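Local atomic coordinates of thermophilic dibenzothiophene desulfurization enzyme C (Paenibacillus sp. A11-2, PDB entry 5XDD), a protein that probably oxidises dibenzothiophene stepwise to its 5-oxide and then its 5,5-dioxide, using reduced FMN and molecular oxygen. Residues Lys61-Leu66 / Trp113-Val118; Phe95-Tyr100 / Leu124-Ser129; Pro244-Pro249 / Gly335-Gln340. One frame throughout, in Å; residues are numbered along the deposited sequence.

Contact 1. Residues Lys61-Leu66 / Trp113-Val118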
loop_
_atom_site.group_PDB
_atom_site.type_symbol
_atom_site.label_atom_id
_atom_site.label_comp_id
_atom_site.label_asym_id
_atom_site.label_seq_id
_atom_site.Cartn_x
_atom_site.Cartn_y
_atom_site.Cartn_z
ATOM N N LYS C 61 -31.084 3.816 -35.479
ATOM C CA LYS C 61 -32.421 4.436 -35.388
ATOM C C LYS C 61 -33.392 3.875 -36.437
ATOM O O LYS C 61 -34.580 4.185 -36.504
ATOM C CB LYS C 61 -32.249 5.958 -35.487
ATOM C CG LYS C 61 -31.598 6.553 -34.291
ATOM C CD LYS C 61 -31.521 8.044 -34.461
ATOM C CE LYS C 61 -30.955 8.668 -33.227
ATOM N NZ LYS C 61 -31.181 10.123 -33.193
ATOM N N GLU C 62 -32.883 2.927 -37.174
ATOM C CA GLU C 62 -33.462 2.376 -38.380
ATOM C C GLU C 62 -33.165 0.921 -38.156
ATOM O O GLU C 62 -31.997 0.583 -38.003
ATOM C CB GLU C 62 -32.714 2.875 -39.582
ATOM C CG GLU C 62 -32.749 1.920 -40.711
ATOM C CD GLU C 62 -32.003 2.400 -41.912
ATOM O OE1 GLU C 62 -31.312 3.439 -41.798
ATOM O OE2 GLU C 62 -32.096 1.735 -42.963
ATOM N N ARG C 63 -34.167 0.071 -38.121
ATOM C CA ARG C 63 -34.143 -1.084 -37.246
ATOM C C ARG C 63 -34.680 -0.640 -35.917
ATOM O O ARG C 63 -34.922 -1.486 -35.068
ATOM C CB ARG C 63 -32.753 -1.715 -37.093
ATOM C CG ARG C 63 -32.051 -2.030 -38.408
ATOM C CD ARG C 63 -30.584 -2.371 -38.259
ATOM N NE ARG C 63 -30.134 -3.253 -39.331
ATOM C CZ ARG C 63 -28.860 -3.554 -39.567
ATOM N NH1 ARG C 63 -28.546 -4.377 -40.561
ATOM N NH2 ARG C 63 -27.891 -3.024 -38.827
ATOM N N GLY C 64 -34.914 0.658 -35.723
ATOM C CA GLY C 64 -35.699 1.114 -34.596
ATOM C C GLY C 64 -34.967 1.288 -33.283
ATOM O O GLY C 64 -35.631 1.475 -32.266
ATOM N N GLY C 65 -33.636 1.252 -33.272
ATOM C CA GLY C 65 -32.865 1.435 -32.052
ATOM C C GLY C 65 -32.650 2.902 -31.752
ATOM O O GLY C 65 -33.265 3.783 -32.352
ATOM N N LEU C 66 -31.738 3.173 -30.812
ATOM C CA LEU C 66 -31.477 4.546 -30.410
ATOM C C LEU C 66 -30.297 5.164 -31.140
ATOM O O LEU C 66 -30.101 6.373 -31.038
ATOM C CB LEU C 66 -31.233 4.638 -28.903
ATOM C CG LEU C 66 -32.431 4.177 -28.048
ATOM C CD1 LEU C 66 -32.062 3.957 -26.583
ATOM C CD2 LEU C 66 -33.622 5.190 -28.152
ATOM N N TRP C 113 -32.889 -9.909 -36.845
ATOM C CA TRP C 113 -32.784 -9.895 -35.389
ATOM C C TRP C 113 -32.947 -8.499 -34.812
ATOM O O TRP C 113 -33.544 -8.335 -33.744
ATOM C CB TRP C 113 -31.429 -10.451 -34.965
ATOM C CG TRP C 113 -31.383 -11.910 -34.766
ATOM C CD1 TRP C 113 -32.421 -12.742 -34.441
ATOM C CD2 TRP C 113 -30.213 -12.728 -34.824
ATOM N NE1 TRP C 113 -31.964 -14.032 -34.293
ATOM C CE2 TRP C 113 -30.609 -14.046 -34.542
ATOM C CE3 TRP C 113 -28.868 -12.477 -35.101
ATOM C CZ2 TRP C 113 -29.705 -15.104 -34.532
ATOM C CZ3 TRP C 113 -27.985 -13.524 -35.092
ATOM C CH2 TRP C 113 -28.400 -14.818 -34.807
ATOM N N TYR C 114 -32.400 -7.483 -35.465
ATOM C CA TYR C 114 -32.324 -6.227 -34.738
ATOM C C TYR C 114 -33.692 -5.554 -34.635
ATOM O O TYR C 114 -34.006 -4.986 -33.582
ATOM C CB TYR C 114 -31.292 -5.276 -35.354
ATOM C CG TYR C 114 -29.835 -5.715 -35.153
ATOM C CD1 TYR C 114 -29.523 -6.929 -34.557
ATOM C CD2 TYR C 114 -28.791 -4.916 -35.582
ATOM C CE1 TYR C 114 -28.179 -7.338 -34.383
ATOM C CE2 TYR C 114 -27.454 -5.308 -35.401
ATOM C CZ TYR C 114 -27.162 -6.513 -34.806
ATOM O OH TYR C 114 -25.838 -6.913 -34.634
ATOM N N PRO C 115 -34.535 -5.568 -35.674
ATOM C CA PRO C 115 -35.899 -5.054 -35.464
ATOM C C PRO C 115 -36.699 -5.927 -34.519
ATOM O O PRO C 115 -37.551 -5.424 -33.781
ATOM C CB PRO C 115 -36.503 -5.034 -36.886
ATOM C CG PRO C 115 -35.319 -4.990 -37.809
ATOM C CD PRO C 115 -34.252 -5.807 -37.102
ATOM N N GLN C 116 -36.477 -7.239 -34.563
ATOM C CA GLN C 116 -37.124 -8.144 -33.620
ATOM C C GLN C 116 -36.681 -7.863 -32.180
ATOM O O GLN C 116 -37.483 -7.952 -31.243
ATOM C CB GLN C 116 -36.804 -9.581 -34.011
ATOM C CG GLN C 116 -37.645 -10.588 -33.317
ATOM C CD GLN C 116 -37.292 -12.021 -33.664
ATOM O OE1 GLN C 116 -36.260 -12.306 -34.270
ATOM N NE2 GLN C 116 -38.136 -12.934 -33.250
ATOM N N ALA C 117 -35.408 -7.514 -31.988
ATOM C CA ALA C 117 -34.910 -7.199 -30.655
ATOM C C ALA C 117 -35.543 -5.929 -30.116
ATOM O O ALA C 117 -35.754 -5.807 -28.904
ATOM C CB ALA C 117 -33.381 -7.043 -30.695
ATOM N N VAL C 118 -35.824 -4.966 -30.995
ATOM C CA VAL C 118 -36.522 -3.748 -30.591
ATOM C C VAL C 118 -37.997 -4.048 -30.305
ATOM O O VAL C 118 -38.536 -3.663 -29.264
ATOM C CB VAL C 118 -36.376 -2.667 -31.673
ATOM C CG1 VAL C 118 -37.242 -1.465 -31.359
ATOM C CG2 VAL C 118 -34.900 -2.245 -31.836
#
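In the N-terminal helical domain of the acyl-CoA dehydrogenase fold, the loop between helices 43-52 and 70-83 lies against helix 107-119, where R63 and G64 meet Y114, P115 and V118. The loop turns here through two consecutive residues with positive phi, R63 and G64, and so presents backbone to the helix. With CG1 of V118 anti to the backbone N (chi1 173°), its CG2 is brought to 3.3 Å from R63 O, while CG1 rests 3.5 Å from G64 O. A CB on G64 would lie a tight 3.4 Å from V118 CG1, so this close approach suits a residue without a side chain. One turn earlier, P115 CA lies 3.7 Å from R63 O, and the proline CG sits 4.1 Å from R63 CA. The arginine side chain then runs out, extended from CG to NE, and crosses the tyrosine at a slant: Y114 CD2 lies over one face of the guanidinium, 3.9 Å from NH2, with the two planes 78° apart. The phenol hydroxyl is bonded elsewhere, to D102 on helix 85-104. The contact is one of van der Waals fit at the surface, with the R63 charge set beside an aromatic ring.

Contact 2. Residues Phe95-Tyr100 / Leu124-Ser129. With FMN (flavin mononucleotide), chain M; IND (indole), chain Q.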
loop_
_atom_site.group_PDB
_atom_site.type_symbol
_atom_site.label_atom_id
_atom_site.label_comp_id
_atom_site.label_asym_id
_atom_site.label_seq_id
_atom_site.Cartn_x
_atom_site.Cartn_y
_atom_site.Cartn_z
ATOM N N PHE C 95 -24.840 -5.876 -23.344
ATOM C CA PHE C 95 -24.085 -5.216 -24.400
ATOM C C PHE C 95 -22.827 -5.977 -24.807
ATOM O O PHE C 95 -22.426 -5.890 -25.968
ATOM C CB PHE C 95 -23.760 -3.783 -23.971
ATOM C CG PHE C 95 -24.950 -2.914 -24.015
ATOM C CD1 PHE C 95 -25.482 -2.518 -25.234
ATOM C CD2 PHE C 95 -25.607 -2.564 -22.848
ATOM C CE1 PHE C 95 -26.639 -1.754 -25.293
ATOM C CE2 PHE C 95 -26.760 -1.794 -22.894
ATOM C CZ PHE C 95 -27.270 -1.384 -24.125
ATOM N N SER C 96 -22.197 -6.722 -23.899
ATOM C CA SER C 96 -21.166 -7.672 -24.323
ATOM C C SER C 96 -21.732 -8.717 -25.281
ATOM O O SER C 96 -21.110 -9.038 -26.301
ATOM C CB SER C 96 -20.537 -8.361 -23.124
ATOM O OG SER C 96 -19.560 -9.273 -23.578
ATOM N N ASN C 97 -22.890 -9.281 -24.950
ATOM C CA ASN C 97 -23.529 -10.239 -25.840
ATOM C C ASN C 97 -23.909 -9.583 -27.158
ATOM O O ASN C 97 -23.673 -10.142 -28.242
ATOM C CB ASN C 97 -24.763 -10.829 -25.167
ATOM C CG ASN C 97 -24.461 -11.507 -23.861
ATOM O OD1 ASN C 97 -23.391 -12.084 -23.666
ATOM N ND2 ASN C 97 -25.417 -11.460 -22.947
ATOM N N PHE C 98 -24.503 -8.392 -27.086
ATOM C CA PHE C 98 -24.852 -7.689 -28.309
ATOM C C PHE C 98 -23.614 -7.441 -29.171
ATOM O O PHE C 98 -23.664 -7.600 -30.396
ATOM C CB PHE C 98 -25.536 -6.363 -28.002
ATOM C CG PHE C 98 -25.921 -5.626 -29.248
ATOM C CD1 PHE C 98 -27.035 -6.012 -29.965
ATOM C CD2 PHE C 98 -25.115 -4.624 -29.756
ATOM C CE1 PHE C 98 -27.364 -5.381 -31.144
ATOM C CE2 PHE C 98 -25.430 -3.987 -30.941
ATOM C CZ PHE C 98 -26.554 -4.358 -31.629
ATOM N N ALA C 99 -22.503 -7.035 -28.547
ATOM C CA ALA C 99 -21.272 -6.769 -29.294
ATOM C C ALA C 99 -20.807 -8.016 -30.051
ATOM O O ALA C 99 -20.422 -7.937 -31.229
ATOM C CB ALA C 99 -20.174 -6.254 -28.339
ATOM N N TYR C 100 -20.812 -9.177 -29.386
ATOM C CA TYR C 100 -20.417 -10.410 -30.051
ATOM C C TYR C 100 -21.335 -10.692 -31.235
ATOM O O TYR C 100 -20.867 -11.054 -32.316
ATOM C CB TYR C 100 -20.444 -11.601 -29.072
ATOM C CG TYR C 100 -19.725 -12.823 -29.605
ATOM C CD1 TYR C 100 -20.380 -13.753 -30.412
ATOM C CD2 TYR C 100 -18.377 -13.037 -29.331
ATOM C CE1 TYR C 100 -19.718 -14.831 -30.932
ATOM C CE2 TYR C 100 -17.729 -14.097 -29.830
ATOM C CZ TYR C 100 -18.379 -15.008 -30.641
ATOM O OH TYR C 100 -17.642 -16.074 -31.129
ATOM N N LEU C 124 -30.602 -9.831 -23.450
ATOM C CA LEU C 124 -29.781 -10.992 -23.768
ATOM C C LEU C 124 -29.063 -11.549 -22.543
ATOM O O LEU C 124 -28.676 -10.803 -21.641
ATOM C CB LEU C 124 -28.748 -10.626 -24.844
ATOM C CG LEU C 124 -29.267 -10.011 -26.147
ATOM C CD1 LEU C 124 -28.138 -9.523 -27.038
ATOM C CD2 LEU C 124 -30.158 -11.010 -26.896
ATOM N N GLY C 125 -28.901 -12.882 -22.518
ATOM C CA GLY C 125 -28.043 -13.557 -21.558
ATOM C C GLY C 125 -27.050 -14.449 -22.296
ATOM O O GLY C 125 -27.044 -14.491 -23.525
ATOM N N ASN C 126 -26.220 -15.168 -21.534
ATOM C CA ASN C 126 -25.231 -16.004 -22.215
ATOM C C ASN C 126 -24.921 -17.248 -21.405
ATOM O O ASN C 126 -25.146 -17.310 -20.198
ATOM C CB ASN C 126 -23.929 -15.254 -22.527
ATOM C CG ASN C 126 -23.032 -15.158 -21.350
ATOM O OD1 ASN C 126 -22.090 -15.943 -21.173
ATOM N ND2 ASN C 126 -23.319 -14.199 -20.517
ATOM N N ALA C 127 -24.448 -18.272 -22.119
ATOM C CA ALA C 127 -24.033 -19.546 -21.537
ATOM C C ALA C 127 -22.746 -19.966 -22.249
ATOM O O ALA C 127 -22.788 -20.566 -23.328
ATOM C CB ALA C 127 -25.133 -20.597 -21.674
ATOM N N SER C 128 -21.604 -19.679 -21.626
ATOM C CA SER C 128 -20.312 -19.696 -22.308
ATOM C C SER C 128 -19.265 -20.476 -21.520
ATOM O O SER C 128 -18.630 -21.391 -22.053
ATOM C CB SER C 128 -19.820 -18.259 -22.524
ATOM O OG SER C 128 -20.818 -17.474 -23.125
ATOM N N SER C 129 -19.070 -20.102 -20.246
ATOM C CA SER C 129 -18.053 -20.721 -19.403
ATOM C C SER C 129 -18.538 -22.050 -18.813
ATOM O O SER C 129 -19.735 -22.343 -18.755
ATOM C CB SER C 129 -17.631 -19.760 -18.282
ATOM O OG SER C 129 -16.924 -18.663 -18.859
HETATM N N1 FMN M . -18.267 -16.286 -17.605
HETATM C C2 FMN M . -18.938 -16.333 -18.801
HETATM O O2 FMN M . -18.487 -16.979 -19.745
HETATM N N3 FMN M . -20.136 -15.669 -18.940
HETATM C C4 FMN M . -20.656 -14.952 -17.892
HETATM O O4 FMN M . -21.721 -14.352 -18.071
HETATM C C4A FMN M . -19.989 -14.900 -16.659
HETATM N N5 FMN M . -20.517 -14.166 -15.588
HETATM C C5A FMN M . -19.820 -14.126 -14.376
HETATM C C6 FMN M . -20.331 -13.393 -13.300
HETATM C C7 FMN M . -19.644 -13.349 -12.078
HETATM C C7M FMN M . -20.207 -12.547 -10.936
HETATM C C8 FMN M . -18.446 -14.037 -11.944
HETATM C C8M FMN M . -17.659 -14.020 -10.658
HETATM C C9 FMN M . -17.926 -14.758 -13.016
HETATM C C9A FMN M . -18.598 -14.815 -14.244
HETATM N N10 FMN M . -18.051 -15.509 -15.328
HETATM C C10 FMN M . -18.774 -15.579 -16.523
HETATM C "C1'" FMN M . -16.821 -16.389 -15.161
HETATM C "C2'" FMN M . -15.413 -16.206 -15.677
HETATM O "O2'" FMN M . -15.437 -16.154 -17.108
HETATM C "C3'" FMN M . -14.607 -17.425 -15.169
HETATM O "O3'" FMN M . -15.153 -18.641 -15.672
HETATM C "C4'" FMN M . -14.546 -17.599 -13.634
HETATM O "O4'" FMN M . -14.586 -16.319 -13.014
HETATM C "C5'" FMN M . -13.302 -18.394 -13.189
HETATM O "O5'" FMN M . -13.516 -19.093 -11.962
HETATM P P FMN M . -12.315 -19.563 -10.956
HETATM O O1P FMN M . -11.386 -18.337 -10.761
HETATM O O2P FMN M . -11.530 -20.708 -11.541
HETATM O O3P FMN M . -12.869 -20.111 -9.647
HETATM N N1 IND Q . -19.309 -14.293 -23.005
HETATM C C2 IND Q . -19.404 -13.371 -22.038
HETATM C C3 IND Q . -18.371 -13.619 -21.308
HETATM C C4 IND Q . -16.392 -15.154 -21.110
HETATM C C5 IND Q . -15.791 -16.235 -21.757
HETATM C C6 IND Q . -16.360 -16.755 -22.929
HETATM C C7 IND Q . -17.530 -16.184 -23.456
HETATM C C8 IND Q . -18.149 -15.124 -22.821
HETATM C C9 IND Q . -17.553 -14.597 -21.616
HETATM O O HOH W 1 -25.412 -12.170 -20.123
#
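Helix 95-100 and strand 124-127 pass at 7.7 Å between their axes, almost perpendicular at 78°, with N97 and L124 facing each other where they come nearest. L124 points toward the helix, its CD1 4.2 Å from F98 CB and also close to the backbone of that turn. N97 points toward the strand, its CG anti to the carbonyl carbon (chi1 -58°), which brings the amide to N126. The two side chains cross at about a right angle, their amide planes 55° apart, with N97 OD1 3.4 Å from N126 CB, while N97 ND2 donates to a water 2.9 Å away. The same water accepts from N126 ND2, so a single oxygen couples the two amides. This is the seam between the N-terminal helices and the middle beta domain of the acyl-CoA dehydrogenase fold, where strand 124-127 pairs with strand 167-174 and delivers its residues to the flavin. N126 reads the pyrimidine edge of FMN: OD1 accepts from FMN N3 at 3.0 Å, and ND2 donates to FMN O4 at 2.9 Å. Both N-H groups of the amide are thus used, one on the water and one on the flavin. Its oxygen also takes a second donor, S128 OG at 2.8 Å, which further fixes the amide's rotation. S128 CB meanwhile lies against the bound indole, and FMN also bonds to S160 of this chain and to R279, A365 and R366 of the second subunit.

Contact 3. Residues Pro244-Pro249 / Gly335-Gln340. With IND (indole), chain Q.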
loop_
_atom_site.group_PDB
_atom_site.type_symbol
_atom_site.label_atom_id
_atom_site.label_comp_id
_atom_site.label_asym_id
_atom_site.label_seq_id
_atom_site.Cartn_x
_atom_site.Cartn_y
_atom_site.Cartn_z
ATOM N N PRO C 244 -13.561 -8.484 -34.981
ATOM C CA PRO C 244 -14.170 -9.108 -33.793
ATOM C C PRO C 244 -13.241 -9.219 -32.619
ATOM O O PRO C 244 -13.724 -9.439 -31.500
ATOM C CB PRO C 244 -14.605 -10.494 -34.290
ATOM C CG PRO C 244 -14.756 -10.327 -35.773
ATOM C CD PRO C 244 -13.695 -9.336 -36.178
ATOM N N SER C 245 -11.925 -9.071 -32.811
ATOM C CA SER C 245 -11.034 -9.089 -31.654
ATOM C C SER C 245 -11.239 -7.871 -30.740
ATOM O O SER C 245 -10.658 -7.826 -29.648
ATOM C CB SER C 245 -9.553 -9.183 -32.103
ATOM O OG SER C 245 -9.131 -7.993 -32.751
ATOM N N LEU C 246 -12.034 -6.890 -31.151
ATOM C CA LEU C 246 -12.462 -5.828 -30.249
ATOM C C LEU C 246 -13.412 -6.317 -29.155
ATOM O O LEU C 246 -13.651 -5.583 -28.190
ATOM C CB LEU C 246 -13.161 -4.713 -31.031
ATOM C CG LEU C 246 -12.321 -3.893 -31.991
ATOM C CD1 LEU C 246 -13.208 -2.794 -32.524
ATOM C CD2 LEU C 246 -11.070 -3.283 -31.305
ATOM N N TRP C 247 -13.952 -7.522 -29.258
ATOM C CA TRP C 247 -14.959 -7.917 -28.283
ATOM C C TRP C 247 -14.368 -7.900 -26.873
ATOM O O TRP C 247 -15.032 -7.486 -25.913
ATOM C CB TRP C 247 -15.541 -9.308 -28.605
ATOM C CG TRP C 247 -16.504 -9.787 -27.522
ATOM C CD1 TRP C 247 -17.853 -9.490 -27.417
ATOM C CD2 TRP C 247 -16.193 -10.605 -26.393
ATOM N NE1 TRP C 247 -18.377 -10.065 -26.306
ATOM C CE2 TRP C 247 -17.390 -10.767 -25.656
ATOM C CE3 TRP C 247 -15.018 -11.201 -25.913
ATOM C CZ2 TRP C 247 -17.444 -11.485 -24.459
ATOM C CZ3 TRP C 247 -15.075 -11.924 -24.726
ATOM C CH2 TRP C 247 -16.286 -12.066 -24.014
ATOM N N THR C 248 -13.116 -8.323 -26.738
ATOM C CA THR C 248 -12.528 -8.489 -25.410
ATOM C C THR C 248 -12.253 -7.146 -24.746
ATOM O O THR C 248 -12.721 -6.937 -23.609
ATOM C CB THR C 248 -11.282 -9.369 -25.491
ATOM O OG1 THR C 248 -11.604 -10.587 -26.165
ATOM C CG2 THR C 248 -10.800 -9.760 -24.060
ATOM N N PRO C 249 -11.566 -6.192 -25.380
ATOM C CA PRO C 249 -11.417 -4.893 -24.719
ATOM C C PRO C 249 -12.739 -4.207 -24.442
ATOM O O PRO C 249 -12.862 -3.525 -23.420
ATOM C CB PRO C 249 -10.531 -4.105 -25.686
ATOM C CG PRO C 249 -10.641 -4.857 -27.012
ATOM C CD PRO C 249 -10.811 -6.269 -26.645
ATOM N N GLY C 335 -4.197 -3.923 -29.842
ATOM C CA GLY C 335 -3.354 -4.201 -28.697
ATOM C C GLY C 335 -3.159 -2.996 -27.807
ATOM O O GLY C 335 -3.109 -3.126 -26.583
ATOM N N GLN C 336 -3.014 -1.814 -28.399
ATOM C CA GLN C 336 -2.948 -0.618 -27.580
ATOM C C GLN C 336 -4.236 -0.445 -26.795
ATOM O O GLN C 336 -4.213 -0.071 -25.619
ATOM C CB GLN C 336 -2.684 0.625 -28.441
ATOM C CG GLN C 336 -1.225 0.986 -28.648
ATOM C CD GLN C 336 -0.586 1.542 -27.382
ATOM O OE1 GLN C 336 -1.269 2.134 -26.527
ATOM N NE2 GLN C 336 0.729 1.346 -27.247
ATOM N N LEU C 337 -5.374 -0.663 -27.451
ATOM C CA LEU C 337 -6.653 -0.509 -26.776
ATOM C C LEU C 337 -6.781 -1.490 -25.619
ATOM O O LEU C 337 -7.228 -1.109 -24.534
ATOM C CB LEU C 337 -7.786 -0.715 -27.766
ATOM C CG LEU C 337 -9.183 -0.690 -27.117
ATOM C CD1 LEU C 337 -9.518 0.704 -26.599
ATOM C CD2 LEU C 337 -10.224 -1.176 -28.066
ATOM N N MET C 338 -6.386 -2.754 -25.833
ATOM C CA MET C 338 -6.496 -3.749 -24.781
ATOM C C MET C 338 -5.610 -3.376 -23.600
ATOM O O MET C 338 -5.995 -3.567 -22.439
ATOM C CB MET C 338 -6.145 -5.134 -25.333
ATOM C CG MET C 338 -6.392 -6.272 -24.399
ATOM S SD MET C 338 -8.126 -6.525 -23.933
ATOM C CE MET C 338 -8.101 -6.148 -22.183
ATOM N N VAL C 339 -4.433 -2.798 -23.875
ATOM C CA VAL C 339 -3.527 -2.409 -22.800
ATOM C C VAL C 339 -4.114 -1.247 -22.014
ATOM O O VAL C 339 -4.032 -1.216 -20.778
ATOM C CB VAL C 339 -2.128 -2.065 -23.357
ATOM C CG1 VAL C 339 -1.304 -1.271 -22.339
ATOM C CG2 VAL C 339 -1.392 -3.309 -23.723
ATOM N N GLN C 340 -4.685 -0.260 -22.712
ATOM C CA GLN C 340 -5.360 0.831 -22.021
ATOM C C GLN C 340 -6.542 0.323 -21.207
ATOM O O GLN C 340 -6.796 0.821 -20.100
ATOM C CB GLN C 340 -5.833 1.904 -23.018
ATOM C CG GLN C 340 -4.702 2.684 -23.691
ATOM C CD GLN C 340 -3.819 3.478 -22.697
ATOM O OE1 GLN C 340 -4.319 4.167 -21.796
ATOM N NE2 GLN C 340 -2.495 3.389 -22.878
HETATM N N1 IND Q . -19.309 -14.293 -23.005
HETATM C C2 IND Q . -19.404 -13.371 -22.038
HETATM C C3 IND Q . -18.371 -13.619 -21.308
HETATM C C4 IND Q . -16.392 -15.154 -21.110
HETATM C C5 IND Q . -15.791 -16.235 -21.757
HETATM C C6 IND Q . -16.360 -16.755 -22.929
HETATM C C7 IND Q . -17.530 -16.184 -23.456
HETATM C C8 IND Q . -18.149 -15.124 -22.821
HETATM C C9 IND Q . -17.553 -14.597 -21.616
#
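Apolar contact dominates where P249, in the first turn of helix 247-276, meets L337 and M338 of helix 331-358. L337 CD2 packs 3.8 Å from P249 CB, with the two side chains at about a right angle, and the same methyl reaches L246 CD2 at 4.0 Å. The other branch of the contact is made by sulfur. M338 leaves its helix with CG anti to the backbone N (chi1 -172°) and then turns at chi2 (63°), which sets SD over the proline ring, 3.7 Å from P249 N and 3.8 Å from P249 CD; T248 CG2 lies to one side, 4.2 Å from the same sulfur.

Polar groups at this contact look outward for their partners. T248 OG1 bonds to S411 O. As a proline, P249 has no N-H to offer S245 O, and that carbonyl is taken instead by R334 NE.

W247 makes the aromatic contacts. It points its benzo edge at the bound indole, CZ2 being 3.6 Å from indole C2, with indole C2 and C3 near the tryptophan plane at that edge, while NE1 is bonded to S96 O and Y100 meets the ring edge-to-face. Replacing W247 with an alanine removes the ring N-H and the benzo edge, which would probably leave S96 O without this donor and open a gap beside the bound indole. The chemistry implies a division of labour along one short segment: P249 and L246 pack on helix 331-358 through oily, dispersive contact, whereas the neighbouring W247 faces the ligand pocket.

Overall arrangement
Contact 2 lies deepest of the three, with contact 1 out at the surface and contact 3 also buried. Contacts 1 and 2, with centres 18 Å apart, interlock along the chain and touch through rings, Y114 CZ lying 3.8 Å from F98 CE1. Contacts 2 and 3, 17 Å apart between centres, meet through W247, whose NE1 is 2.9 Å from S96 O, and both also touch the bound indole, so both line the pocket that holds it. Contacts 1 and 3 do not touch: their nearest atoms are about 11 Å apart. Of the three, contact 2 alone contains FMN-binding residues, N126, S128 and S129; the side chain of T248 in contact 3 is about 11 Å from the flavin, and contact 1 lies away from it.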